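Local coordinates for protein rhamnonate dehydratase (Gibberella zeae PH-1, PDB 3FXG) that probably dehydrates L-rhamnonate to its 2-keto-3-deoxy acid, as a magnesium-dependent lyase of the enolase superfamily, at residues A[71-76]-A[141-146]; A[99-104]-A[110-115]; A[171-176]-A[211-216]; A[201-206]-A[236-241]. One frame throughout, in Å; residues are numbered along the deposited sequence.

Contact 1 of 4, residues A[71-76]-A[141-146]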
loop_
_atom_site.group_PDB
_atom_site.type_symbol
_atom_site.label_atom_id
_atom_site.label_comp_id
_atom_site.label_asym_id
_atom_site.label_seq_id
_atom_site.Cartn_x
_atom_site.Cartn_y
_atom_site.Cartn_z
ATOM N N ILE A 71 9.620 41.615 26.258
ATOM C CA ILE A 71 8.962 42.369 25.203
ATOM C C ILE A 71 8.121 43.436 25.895
ATOM O O ILE A 71 7.210 43.118 26.657
ATOM C CB ILE A 71 8.065 41.464 24.336
ATOM C CG1 ILE A 71 8.922 40.389 23.661
ATOM C CG2 ILE A 71 7.336 42.302 23.283
ATOM C CD1 ILE A 71 8.119 39.376 22.853
ATOM N N GLU A 72 8.448 44.698 25.646
ATOM C CA GLU A 72 7.730 45.802 26.270
ATOM C C GLU A 72 6.756 46.454 25.305
ATOM O O GLU A 72 7.114 46.769 24.169
ATOM C CB GLU A 72 8.715 46.853 26.785
ATOM C CG GLU A 72 8.059 47.942 27.622
ATOM C CD GLU A 72 9.063 48.911 28.207
ATOM O OE1 GLU A 72 10.097 48.447 28.728
ATOM O OE2 GLU A 72 8.812 50.133 28.157
ATOM N N ALA A 73 5.525 46.648 25.766
ATOM C CA ALA A 73 4.486 47.274 24.956
ATOM C C ALA A 73 4.514 48.784 25.176
ATOM O O ALA A 73 5.149 49.271 26.116
ATOM C CB ALA A 73 3.113 46.712 25.330
ATOM N N THR A 74 3.818 49.518 24.316
ATOM C CA THR A 74 3.775 50.974 24.401
ATOM C C THR A 74 3.115 51.502 25.676
ATOM O O THR A 74 3.252 52.681 26.000
ATOM C CB THR A 74 3.043 51.578 23.186
ATOM O OG1 THR A 74 1.762 50.951 23.038
ATOM C CG2 THR A 74 3.849 51.358 21.916
ATOM N N ASP A 75 2.401 50.643 26.395
ATOM C CA ASP A 75 1.743 51.067 27.629
ATOM C C ASP A 75 2.633 50.769 28.834
ATOM O O ASP A 75 2.235 50.980 29.983
ATOM C CB ASP A 75 0.395 50.357 27.785
ATOM C CG ASP A 75 0.546 48.887 28.113
ATOM O OD1 ASP A 75 1.582 48.296 27.743
ATOM O OD2 ASP A 75 -0.378 48.317 28.728
ATOM N N GLY A 76 3.837 50.278 28.564
ATOM C CA GLY A 76 4.764 49.958 29.634
ATOM C C GLY A 76 4.676 48.525 30.131
ATOM O O GLY A 76 5.509 48.089 30.926
ATOM N N TRP A 141 2.864 35.813 24.561
ATOM C CA TRP A 141 1.687 35.346 25.285
ATOM C C TRP A 141 1.664 35.881 26.710
ATOM O O TRP A 141 0.602 36.228 27.222
ATOM C CB TRP A 141 1.619 33.816 25.288
ATOM C CG TRP A 141 1.043 33.271 24.006
ATOM C CD1 TRP A 141 1.731 32.736 22.953
ATOM C CD2 TRP A 141 -0.339 33.244 23.639
ATOM N NE1 TRP A 141 0.859 32.375 21.950
ATOM C CE2 TRP A 141 -0.418 32.677 22.346
ATOM C CE3 TRP A 141 -1.521 33.645 24.275
ATOM C CZ2 TRP A 141 -1.634 32.499 21.679
ATOM C CZ3 TRP A 141 -2.731 33.470 23.613
ATOM C CH2 TRP A 141 -2.776 32.900 22.325
ATOM N N ASP A 142 2.832 35.956 27.343
ATOM C CA ASP A 142 2.926 36.480 28.705
ATOM C C ASP A 142 2.443 37.931 28.680
ATOM O O ASP A 142 1.690 38.362 29.552
ATOM C CB ASP A 142 4.380 36.411 29.200
ATOM C CG ASP A 142 4.521 36.772 30.677
ATOM O OD1 ASP A 142 3.839 36.150 31.521
ATOM O OD2 ASP A 142 5.328 37.674 30.995
ATOM N N LEU A 143 2.878 38.675 27.667
ATOM C CA LEU A 143 2.488 40.072 27.504
ATOM C C LEU A 143 0.979 40.207 27.299
ATOM O O LEU A 143 0.336 41.074 27.895
ATOM C CB LEU A 143 3.228 40.682 26.307
ATOM C CG LEU A 143 2.796 42.074 25.837
ATOM C CD1 LEU A 143 3.029 43.091 26.948
ATOM C CD2 LEU A 143 3.581 42.452 24.587
ATOM N N LEU A 144 0.412 39.350 26.453
ATOM C CA LEU A 144 -1.020 39.392 26.188
ATOM C C LEU A 144 -1.823 39.150 27.461
ATOM O O LEU A 144 -2.823 39.826 27.714
ATOM C CB LEU A 144 -1.402 38.353 25.125
ATOM C CG LEU A 144 -0.892 38.621 23.706
ATOM C CD1 LEU A 144 -1.298 37.474 22.788
ATOM C CD2 LEU A 144 -1.460 39.945 23.193
ATOM N N GLY A 145 -1.384 38.185 28.262
ATOM C CA GLY A 145 -2.081 37.896 29.500
ATOM C C GLY A 145 -1.997 39.066 30.466
ATOM O O GLY A 145 -2.964 39.382 31.158
ATOM N N LYS A 146 -0.839 39.719 30.508
ATOM C CA LYS A 146 -0.647 40.852 31.406
ATOM C C LYS A 146 -1.464 42.067 30.990
ATOM O O LYS A 146 -2.040 42.749 31.838
ATOM C CB LYS A 146 0.843 41.196 31.502
ATOM C CG LYS A 146 1.590 40.196 32.365
ATOM C CD LYS A 146 3.093 40.348 32.306
ATOM C CE LYS A 146 3.745 39.339 33.241
ATOM N NZ LYS A 146 5.230 39.334 33.148
#
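L143 reaches from the helix of segment 141-146 onto the strand of segment 71-76 and overlaps I71 and A73 with its two methyl groups. CD2 meets the branch methyl of I71, with L143 CD2 4.0 Å from I71 CG2, while the other methyl turns to the next inward-pointing residue, L143 CD1 lying 4.0 Å from A73 CB. The leucine thus straddles two alternate residues of the strand, and the intervening E72 points away and pairs with R15 by a salt bridge. With CG anti to the backbone N (chi1 171°), L143 extends its fork off the helix toward the sheet. The side chains of I71 and L143 cross at about a right angle, and I71 also touches A139 and L140 on the same helix.

All three touching residues are buried, and no hydrogen bond links the two segments. Beside the apolar patch, within the helix, K146 NZ binds D142 OD2 at 2.7 Å in a salt bridge, from the syn side and 22° out of the carboxylate plane. D142 OD2 also accepts from the backbone N of F80, and D142 OD1 from that of F385. The strand ends at A73, the first residue of a type I turn that runs to G76 and leads to strand 78-84. Such a helix laid on an antiparallel meander is characteristic of the N-terminal alpha+beta capping domain of the enolase superfamily.

Contact 2 of 4, residues A[99-104]-A[110-115]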
loop_
_atom_site.group_PDB
_atom_site.type_symbol
_atom_site.label_atom_id
_atom_site.label_comp_id
_atom_site.label_asym_id
_atom_site.label_seq_id
_atom_site.Cartn_x
_atom_site.Cartn_y
_atom_site.Cartn_z
ATOM N N ARG A 99 13.178 42.657 13.881
ATOM C CA ARG A 99 12.559 43.393 12.779
ATOM C C ARG A 99 11.072 43.099 12.572
ATOM O O ARG A 99 10.332 43.950 12.082
ATOM C CB ARG A 99 13.309 43.112 11.471
ATOM C CG ARG A 99 13.064 41.725 10.877
ATOM C CD ARG A 99 13.985 41.478 9.682
ATOM N NE ARG A 99 15.378 41.317 10.100
ATOM C CZ ARG A 99 16.423 41.398 9.281
ATOM N NH1 ARG A 99 16.241 41.643 7.989
ATOM N NH2 ARG A 99 17.652 41.235 9.753
ATOM N N PHE A 100 10.634 41.898 12.932
ATOM C CA PHE A 100 9.232 41.527 12.749
ATOM C C PHE A 100 8.356 41.945 13.923
ATOM O O PHE A 100 7.133 42.036 13.796
ATOM C CB PHE A 100 9.113 40.012 12.577
ATOM C CG PHE A 100 9.974 39.457 11.486
ATOM C CD1 PHE A 100 9.662 39.687 10.152
ATOM C CD2 PHE A 100 11.112 38.716 11.791
ATOM C CE1 PHE A 100 10.471 39.188 9.134
ATOM C CE2 PHE A 100 11.928 38.214 10.780
ATOM C CZ PHE A 100 11.606 38.451 9.449
ATOM N N LEU A 101 8.988 42.213 15.057
ATOM C CA LEU A 101 8.261 42.553 16.273
ATOM C C LEU A 101 8.012 44.025 16.576
ATOM O O LEU A 101 6.912 44.392 16.983
ATOM C CB LEU A 101 8.974 41.918 17.466
ATOM C CG LEU A 101 9.287 40.427 17.320
ATOM C CD1 LEU A 101 10.199 39.985 18.451
ATOM C CD2 LEU A 101 7.994 39.625 17.310
ATOM N N ILE A 102 9.026 44.867 16.402
ATOM C CA ILE A 102 8.864 46.284 16.719
ATOM C C ILE A 102 7.722 46.942 15.953
ATOM O O ILE A 102 7.667 46.885 14.725
ATOM C CB ILE A 102 10.167 47.080 16.457
ATOM C CG1 ILE A 102 11.352 46.403 17.156
ATOM C CG2 ILE A 102 10.011 48.507 16.975
ATOM C CD1 ILE A 102 11.160 46.191 18.644
ATOM N N GLY A 103 6.806 47.561 16.695
ATOM C CA GLY A 103 5.672 48.236 16.084
ATOM C C GLY A 103 4.479 47.346 15.779
ATOM O O GLY A 103 3.427 47.833 15.363
ATOM N N ALA A 104 4.628 46.042 15.995
ATOM C CA ALA A 104 3.549 45.095 15.716
ATOM C C ALA A 104 2.531 44.967 16.841
ATOM O O ALA A 104 2.813 45.287 17.994
ATOM C CB ALA A 104 4.139 43.715 15.404
ATOM N N ASN A 110 -0.369 34.610 15.193
ATOM C CA ASN A 110 -0.265 33.782 13.995
ATOM C C ASN A 110 0.640 34.410 12.939
ATOM O O ASN A 110 1.490 33.733 12.361
ATOM C CB ASN A 110 -1.653 33.506 13.404
ATOM C CG ASN A 110 -2.427 32.464 14.198
ATOM O OD1 ASN A 110 -1.861 31.772 15.048
ATOM N ND2 ASN A 110 -3.717 32.335 13.914
ATOM N N LEU A 111 0.461 35.702 12.686
ATOM C CA LEU A 111 1.286 36.393 11.699
ATOM C C LEU A 111 2.759 36.404 12.103
ATOM O O LEU A 111 3.639 36.057 11.312
ATOM C CB LEU A 111 0.813 37.839 11.521
ATOM C CG LEU A 111 1.734 38.712 10.662
ATOM C CD1 LEU A 111 1.669 38.243 9.215
ATOM C CD2 LEU A 111 1.320 40.175 10.769
ATOM N N LEU A 112 3.027 36.801 13.341
ATOM C CA LEU A 112 4.403 36.873 13.812
ATOM C C LEU A 112 5.129 35.530 13.770
ATOM O O LEU A 112 6.314 35.476 13.439
ATOM C CB LEU A 112 4.443 37.470 15.220
ATOM C CG LEU A 112 3.922 38.912 15.291
ATOM C CD1 LEU A 112 3.948 39.396 16.734
ATOM C CD2 LEU A 112 4.772 39.821 14.409
ATOM N N PHE A 113 4.439 34.444 14.099
ATOM C CA PHE A 113 5.098 33.145 14.054
ATOM C C PHE A 113 5.428 32.738 12.619
ATOM O O PHE A 113 6.532 32.277 12.337
ATOM C CB PHE A 113 4.245 32.043 14.681
ATOM C CG PHE A 113 4.861 30.681 14.542
ATOM C CD1 PHE A 113 5.893 30.282 15.389
ATOM C CD2 PHE A 113 4.493 29.841 13.494
ATOM C CE1 PHE A 113 6.553 29.068 15.189
ATOM C CE2 PHE A 113 5.150 28.626 13.284
ATOM C CZ PHE A 113 6.180 28.242 14.131
ATOM N N GLU A 114 4.469 32.900 11.715
ATOM C CA GLU A 114 4.693 32.534 10.321
ATOM C C GLU A 114 5.851 33.331 9.742
ATOM O O GLU A 114 6.660 32.800 8.984
ATOM C CB GLU A 114 3.436 32.782 9.483
ATOM C CG GLU A 114 2.238 31.938 9.899
ATOM C CD GLU A 114 2.529 30.452 9.848
ATOM O OE1 GLU A 114 3.001 29.977 8.793
ATOM O OE2 GLU A 114 2.280 29.756 10.858
ATOM N N GLN A 115 5.935 34.608 10.096
ATOM C CA GLN A 115 7.015 35.439 9.581
ATOM C C GLN A 115 8.373 34.981 10.107
ATOM O O GLN A 115 9.309 34.786 9.338
ATOM C CB GLN A 115 6.778 36.910 9.935
ATOM C CG GLN A 115 5.542 37.502 9.260
ATOM C CD GLN A 115 5.400 38.989 9.498
ATOM O OE1 GLN A 115 5.684 39.482 10.590
ATOM N NE2 GLN A 115 4.940 39.714 8.480
HETATM O O HOH W 1 5.679 41.925 11.553
#
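The ring of F100 has the aliphatic chain of its neighbour R99 on one face, with R99 CG 3.6 Å above the plane and over the centre. Over the opposite face lies Q115 O of the helix of segment 110-115, and Q115 CB sits on that side too, near the rim, 4.0 Å from F100 CD1. The amide plane of Q115 is turned 51° from the ring plane. Y52 of a second subunit packs edge-to-face with the same ring.

The Q115 chain is extended beyond CG, which brings its amide oxygen alongside the phenylalanine, Q115 OE1 lying 4.0 Å from F100 CB. A water bridges the segments, which share no direct hydrogen bond: it donates to F100 O at 2.7 Å and to Q115 OE1 at 2.6 Å. A methyl approaches the same backbone oxygen, L112 CD2 making a close contact with F100 O at 3.3 Å.

L112 fills the rest of the interface. Its CD2 faces the methyl of A104, with L112 CD2 4.1 Å from A104 CB, whereas CD1 meets L101, L112 CD1 to L101 CD2 being 4.1 Å. A type II turn from L101 to A104, with G103 at positive phi, brings A104 back to this leucine.

The contact joins the C-terminal part of helix 86-101, and the turn after it, to the first half of helix 109-119. L112 also rests on L140 and L101 on I136, both of helix 128-148, and L101 reaches I11 and I14 of strand 11-19.

Contact 3 of 4, residues A[171-176]-A[211-216]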
loop_
_atom_site.group_PDB
_atom_site.type_symbol
_atom_site.label_atom_id
_atom_site.label_comp_id
_atom_site.label_asym_id
_atom_site.label_seq_id
_atom_site.Cartn_x
_atom_site.Cartn_y
_atom_site.Cartn_z
ATOM N N PRO A 171 15.481 9.509 38.988
ATOM C CA PRO A 171 16.054 8.225 39.393
ATOM C C PRO A 171 15.397 7.523 40.580
ATOM O O PRO A 171 15.718 6.370 40.869
ATOM C CB PRO A 171 17.504 8.588 39.680
ATOM C CG PRO A 171 17.368 9.935 40.293
ATOM C CD PRO A 171 16.368 10.621 39.374
ATOM N N GLU A 172 14.480 8.197 41.264
ATOM C CA GLU A 172 13.840 7.589 42.431
ATOM C C GLU A 172 12.317 7.510 42.351
ATOM O O GLU A 172 11.613 8.335 42.930
ATOM C CB GLU A 172 14.240 8.358 43.695
ATOM C CG GLU A 172 15.744 8.416 43.966
ATOM C CD GLU A 172 16.340 7.064 44.320
ATOM O OE1 GLU A 172 15.588 6.177 44.776
ATOM O OE2 GLU A 172 17.565 6.891 44.157
ATOM N N PRO A 173 11.785 6.501 41.645
ATOM C CA PRO A 173 10.329 6.369 41.533
ATOM C C PRO A 173 9.603 6.176 42.865
ATOM O O PRO A 173 8.419 6.486 42.965
ATOM C CB PRO A 173 10.158 5.186 40.579
ATOM C CG PRO A 173 11.395 4.382 40.798
ATOM C CD PRO A 173 12.468 5.436 40.893
ATOM N N THR A 174 10.293 5.666 43.887
ATOM C CA THR A 174 9.647 5.487 45.189
ATOM C C THR A 174 9.323 6.860 45.774
ATOM O O THR A 174 8.345 7.020 46.502
ATOM C CB THR A 174 10.536 4.706 46.203
ATOM O OG1 THR A 174 11.820 5.332 46.308
ATOM C CG2 THR A 174 10.704 3.253 45.770
ATOM N N ALA A 175 10.147 7.852 45.446
ATOM C CA ALA A 175 9.932 9.214 45.925
ATOM C C ALA A 175 8.738 9.823 45.193
ATOM O O ALA A 175 7.904 10.499 45.795
ATOM C CB ALA A 175 11.179 10.057 45.693
ATOM N N ALA A 176 8.658 9.575 43.890
ATOM C CA ALA A 176 7.550 10.084 43.092
ATOM C C ALA A 176 6.245 9.543 43.673
ATOM O O ALA A 176 5.279 10.282 43.876
ATOM C CB ALA A 176 7.704 9.636 41.643
ATOM N N GLU A 211 10.406 -3.716 41.572
ATOM C CA GLU A 211 10.381 -4.400 42.856
ATOM C C GLU A 211 10.147 -3.382 43.970
ATOM O O GLU A 211 9.366 -3.618 44.890
ATOM C CB GLU A 211 11.714 -5.123 43.085
ATOM C CG GLU A 211 11.773 -5.967 44.351
ATOM C CD GLU A 211 13.157 -6.559 44.598
ATOM O OE1 GLU A 211 13.290 -7.409 45.506
ATOM O OE2 GLU A 211 14.115 -6.172 43.891
ATOM N N ALA A 212 10.816 -2.240 43.868
ATOM C CA ALA A 212 10.707 -1.192 44.875
ATOM C C ALA A 212 9.343 -0.514 44.989
ATOM O O ALA A 212 8.865 -0.273 46.096
ATOM C CB ALA A 212 11.785 -0.142 44.640
ATOM N N VAL A 213 8.714 -0.206 43.857
ATOM C CA VAL A 213 7.422 0.478 43.884
ATOM C C VAL A 213 6.194 -0.420 43.922
ATOM O O VAL A 213 5.084 0.056 44.147
ATOM C CB VAL A 213 7.275 1.435 42.680
ATOM C CG1 VAL A 213 8.371 2.485 42.718
ATOM C CG2 VAL A 213 7.324 0.650 41.376
ATOM N N GLY A 214 6.381 -1.715 43.706
ATOM C CA GLY A 214 5.239 -2.610 43.717
ATOM C C GLY A 214 4.738 -2.874 42.307
ATOM O O GLY A 214 5.170 -2.219 41.361
ATOM N N PRO A 215 3.800 -3.813 42.139
ATOM C CA PRO A 215 3.243 -4.169 40.831
ATOM C C PRO A 215 2.283 -3.180 40.178
ATOM O O PRO A 215 2.113 -3.202 38.959
ATOM C CB PRO A 215 2.567 -5.504 41.113
ATOM C CG PRO A 215 2.025 -5.285 42.494
ATOM C CD PRO A 215 3.203 -4.645 43.202
ATOM N N ASP A 216 1.663 -2.311 40.969
ATOM C CA ASP A 216 0.690 -1.372 40.421
ATOM C C ASP A 216 1.172 0.020 40.021
ATOM O O ASP A 216 0.594 0.636 39.125
ATOM C CB ASP A 216 -0.481 -1.221 41.392
ATOM C CG ASP A 216 -1.033 -2.555 41.848
ATOM O OD1 ASP A 216 -1.148 -3.471 41.011
ATOM O OD2 ASP A 216 -1.361 -2.686 43.044
#
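From CB, the side chain of V213 divides into two methyls, and CG1 is the one that enters the contact. Its direction follows from chi1 of -60°, which sets CG1 anti to the carbonyl carbon and beside the backbone N, aimed at the first turn of the helix of segment 171-176. V213 CG1 meets the proline ring of that turn at P173 CB, 3.9 Å away, and touches P173 CG at 4.1 Å. V213 CG1 also lies 3.9 Å from T174 CG2, so it is held where the proline and the threonine adjoin.

T174 turns its methyl, rather than its hydroxyl, to segment 211-216: T174 CG2 also packs on A212, at 3.7 Å from A212 CB. A212 lies at the exposed margin of the patch, while V213 and P173 are buried, and the interface between the segments is without hydrogen bonds. Here helix 195-213 ends: G214 leaves helical geometry with phi 97°, and K177 donates to the carbonyl of V213 from the facing helix.

E172 occupies the N-cap position of helix 173-179, and E172 O accepts from A175 N at 3.0 Å. Through P173, T174, A212 and V213 the start of one helix packs against the end of the other on the outside of the barrel. Helix 173-179 follows strand 163-169 and helix 195-213 follows strand 184-187, the alternation characteristic of the TIM-type barrel of enolase-superfamily enzymes.

Contact 4 of 4, residues A[201-206]-A[236-241]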
loop_
_atom_site.group_PDB
_atom_site.type_symbol
_atom_site.label_atom_id
_atom_site.label_comp_id
_atom_site.label_asym_id
_atom_site.label_seq_id
_atom_site.Cartn_x
_atom_site.Cartn_y
_atom_site.Cartn_z
ATOM N N LYS A 201 22.025 -5.498 32.267
ATOM C CA LYS A 201 22.092 -4.486 33.314
ATOM C C LYS A 201 20.880 -3.561 33.254
ATOM O O LYS A 201 20.345 -3.163 34.292
ATOM C CB LYS A 201 23.393 -3.689 33.187
ATOM C CG LYS A 201 24.626 -4.524 33.540
ATOM C CD LYS A 201 25.921 -3.909 33.030
ATOM C CE LYS A 201 26.287 -2.638 33.769
ATOM N NZ LYS A 201 27.568 -2.077 33.249
ATOM N N ASN A 202 20.442 -3.220 32.045
ATOM C CA ASN A 202 19.268 -2.364 31.888
ATOM C C ASN A 202 18.046 -3.075 32.462
ATOM O O ASN A 202 17.242 -2.474 33.168
ATOM C CB ASN A 202 19.007 -2.047 30.412
ATOM C CG ASN A 202 19.796 -0.852 29.921
ATOM O OD1 ASN A 202 20.065 0.080 30.679
ATOM N ND2 ASN A 202 20.151 -0.858 28.638
ATOM N N VAL A 203 17.912 -4.361 32.149
ATOM C CA VAL A 203 16.783 -5.143 32.632
ATOM C C VAL A 203 16.782 -5.215 34.156
ATOM O O VAL A 203 15.745 -5.020 34.793
ATOM C CB VAL A 203 16.812 -6.579 32.055
ATOM C CG1 VAL A 203 15.686 -7.414 32.666
ATOM C CG2 VAL A 203 16.667 -6.531 30.538
ATOM N N GLU A 204 17.947 -5.497 34.733
ATOM C CA GLU A 204 18.083 -5.596 36.186
ATOM C C GLU A 204 17.740 -4.266 36.846
ATOM O O GLU A 204 17.123 -4.229 37.910
ATOM C CB GLU A 204 19.513 -6.010 36.550
ATOM C CG GLU A 204 19.809 -6.046 38.047
ATOM C CD GLU A 204 18.752 -6.796 38.844
ATOM O OE1 GLU A 204 18.180 -7.776 38.319
ATOM O OE2 GLU A 204 18.505 -6.412 40.007
ATOM N N PHE A 205 18.150 -3.181 36.200
ATOM C CA PHE A 205 17.897 -1.826 36.685
ATOM C C PHE A 205 16.398 -1.571 36.810
ATOM O O PHE A 205 15.916 -1.082 37.840
ATOM C CB PHE A 205 18.508 -0.820 35.708
ATOM C CG PHE A 205 18.169 0.613 36.007
ATOM C CD1 PHE A 205 18.798 1.292 37.046
ATOM C CD2 PHE A 205 17.242 1.296 35.224
ATOM C CE1 PHE A 205 18.514 2.635 37.298
ATOM C CE2 PHE A 205 16.950 2.636 35.467
ATOM C CZ PHE A 205 17.588 3.309 36.504
ATOM N N LEU A 206 15.667 -1.898 35.749
ATOM C CA LEU A 206 14.224 -1.708 35.724
ATOM C C LEU A 206 13.515 -2.669 36.676
ATOM O O LEU A 206 12.521 -2.309 37.303
ATOM C CB LEU A 206 13.699 -1.883 34.291
ATOM C CG LEU A 206 14.214 -0.845 33.284
ATOM C CD1 LEU A 206 13.678 -1.157 31.889
ATOM C CD2 LEU A 206 13.785 0.557 33.719
ATOM N N VAL A 236 12.660 -4.351 25.064
ATOM C CA VAL A 236 11.259 -4.391 25.446
ATOM C C VAL A 236 10.828 -5.838 25.678
ATOM O O VAL A 236 10.140 -6.136 26.655
ATOM C CB VAL A 236 10.374 -3.717 24.369
ATOM C CG1 VAL A 236 8.897 -3.993 24.637
ATOM C CG2 VAL A 236 10.629 -2.209 24.385
ATOM N N LYS A 237 11.249 -6.741 24.796
ATOM C CA LYS A 237 10.895 -8.146 24.945
ATOM C C LYS A 237 11.431 -8.685 26.272
ATOM O O LYS A 237 10.729 -9.394 26.991
ATOM C CB LYS A 237 11.468 -8.977 23.793
ATOM C CG LYS A 237 11.024 -10.431 23.829
ATOM C CD LYS A 237 11.622 -11.250 22.689
ATOM C CE LYS A 237 11.096 -12.681 22.724
ATOM N NZ LYS A 237 11.669 -13.528 21.638
ATOM N N ALA A 238 12.668 -8.328 26.597
ATOM C CA ALA A 238 13.299 -8.788 27.831
ATOM C C ALA A 238 12.654 -8.230 29.097
ATOM O O ALA A 238 12.843 -8.783 30.180
ATOM C CB ALA A 238 14.781 -8.443 27.815
ATOM N N CYS A 239 11.894 -7.146 28.963
ATOM C CA CYS A 239 11.248 -6.516 30.118
ATOM C C CYS A 239 9.739 -6.694 30.173
ATOM O O CYS A 239 9.068 -6.037 30.969
ATOM C CB CYS A 239 11.540 -5.012 30.133
ATOM S SG CYS A 239 13.265 -4.562 30.317
ATOM N N LEU A 240 9.197 -7.582 29.349
ATOM C CA LEU A 240 7.753 -7.769 29.312
ATOM C C LEU A 240 7.066 -8.019 30.655
ATOM O O LEU A 240 5.996 -7.469 30.905
ATOM C CB LEU A 240 7.392 -8.869 28.309
ATOM C CG LEU A 240 7.708 -8.484 26.854
ATOM C CD1 LEU A 240 7.262 -9.590 25.909
ATOM C CD2 LEU A 240 7.011 -7.174 26.505
ATOM N N ASP A 241 7.672 -8.815 31.529
ATOM C CA ASP A 241 7.055 -9.092 32.825
ATOM C C ASP A 241 7.143 -7.934 33.822
ATOM O O ASP A 241 6.564 -8.000 34.909
ATOM C CB ASP A 241 7.663 -10.350 33.447
ATOM C CG ASP A 241 9.162 -10.242 33.638
ATOM O OD1 ASP A 241 9.768 -11.221 34.125
ATOM O OD2 ASP A 241 9.737 -9.183 33.302
#
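Two consecutive outer helices of the (beta/alpha)-barrel, 195-213 and 229-238, meet here, and V203 of the first makes the central contact. Its CG2 methyl touches two residues at the C-terminal end of the second helix: V203 CG2 lies 3.8 Å from A238 CB and 3.9 Å from C239 SG. The other methyl, set anti to the backbone N by chi1 of 175°, comes alongside a carbonyl, with V203 CG1 4.0 Å from A238 O.

One turn further on, L206 reaches the same sulfur from the barrel side, L206 CD1 being 3.8 Å from C239 SG. The sulfur therefore rests between the methyls of V203 and L206, two residues spaced three apart on one face of their helix. C239 places it there with chi1 near -63°, which turns SG back beside its own backbone N and out toward helix 195-213. No hydrogen bond spans the segments, and the sulfur takes part through van der Waals packing.

In the barrel, strand 219-222 runs between the two helices in sequence and pairs in parallel with strands 184-187 and 246-248. Both L206 and C239 continue inward to W247 of strand 246-248, and L206 also touches V186 of strand 184-187, so the packing passes from helix to helix and down onto the sheet. Around the edge, N202 ND2 is held by F190 O and Y231 OH. C239 is also where the second helix gives up helical geometry, before the short 3-10 segment beginning at L240. The L206 side chain is about 14 Å from the bound magnesium ion.

Contacts 1 and 2 belong to the N-terminal domain and have centres 14 Å apart, while contacts 3 and 4 lie on the opposite side of the chain's centre in the barrel, with centres 15 Å apart. Contacts 1 and 2 are buried; contacts 3 and 4 are partly buried on the barrel's outer layer and share helix 195-213, contact 4 using its middle and contact 3 its C-terminal end. Helix against sheet in contact 1 gives way to helix against helix in the other three. None has a direct cross-segment hydrogen bond, but contact 2 adds a water bridge and an aromatic ring that a second subunit helps enclose, and contact 4 a cysteine sulfur.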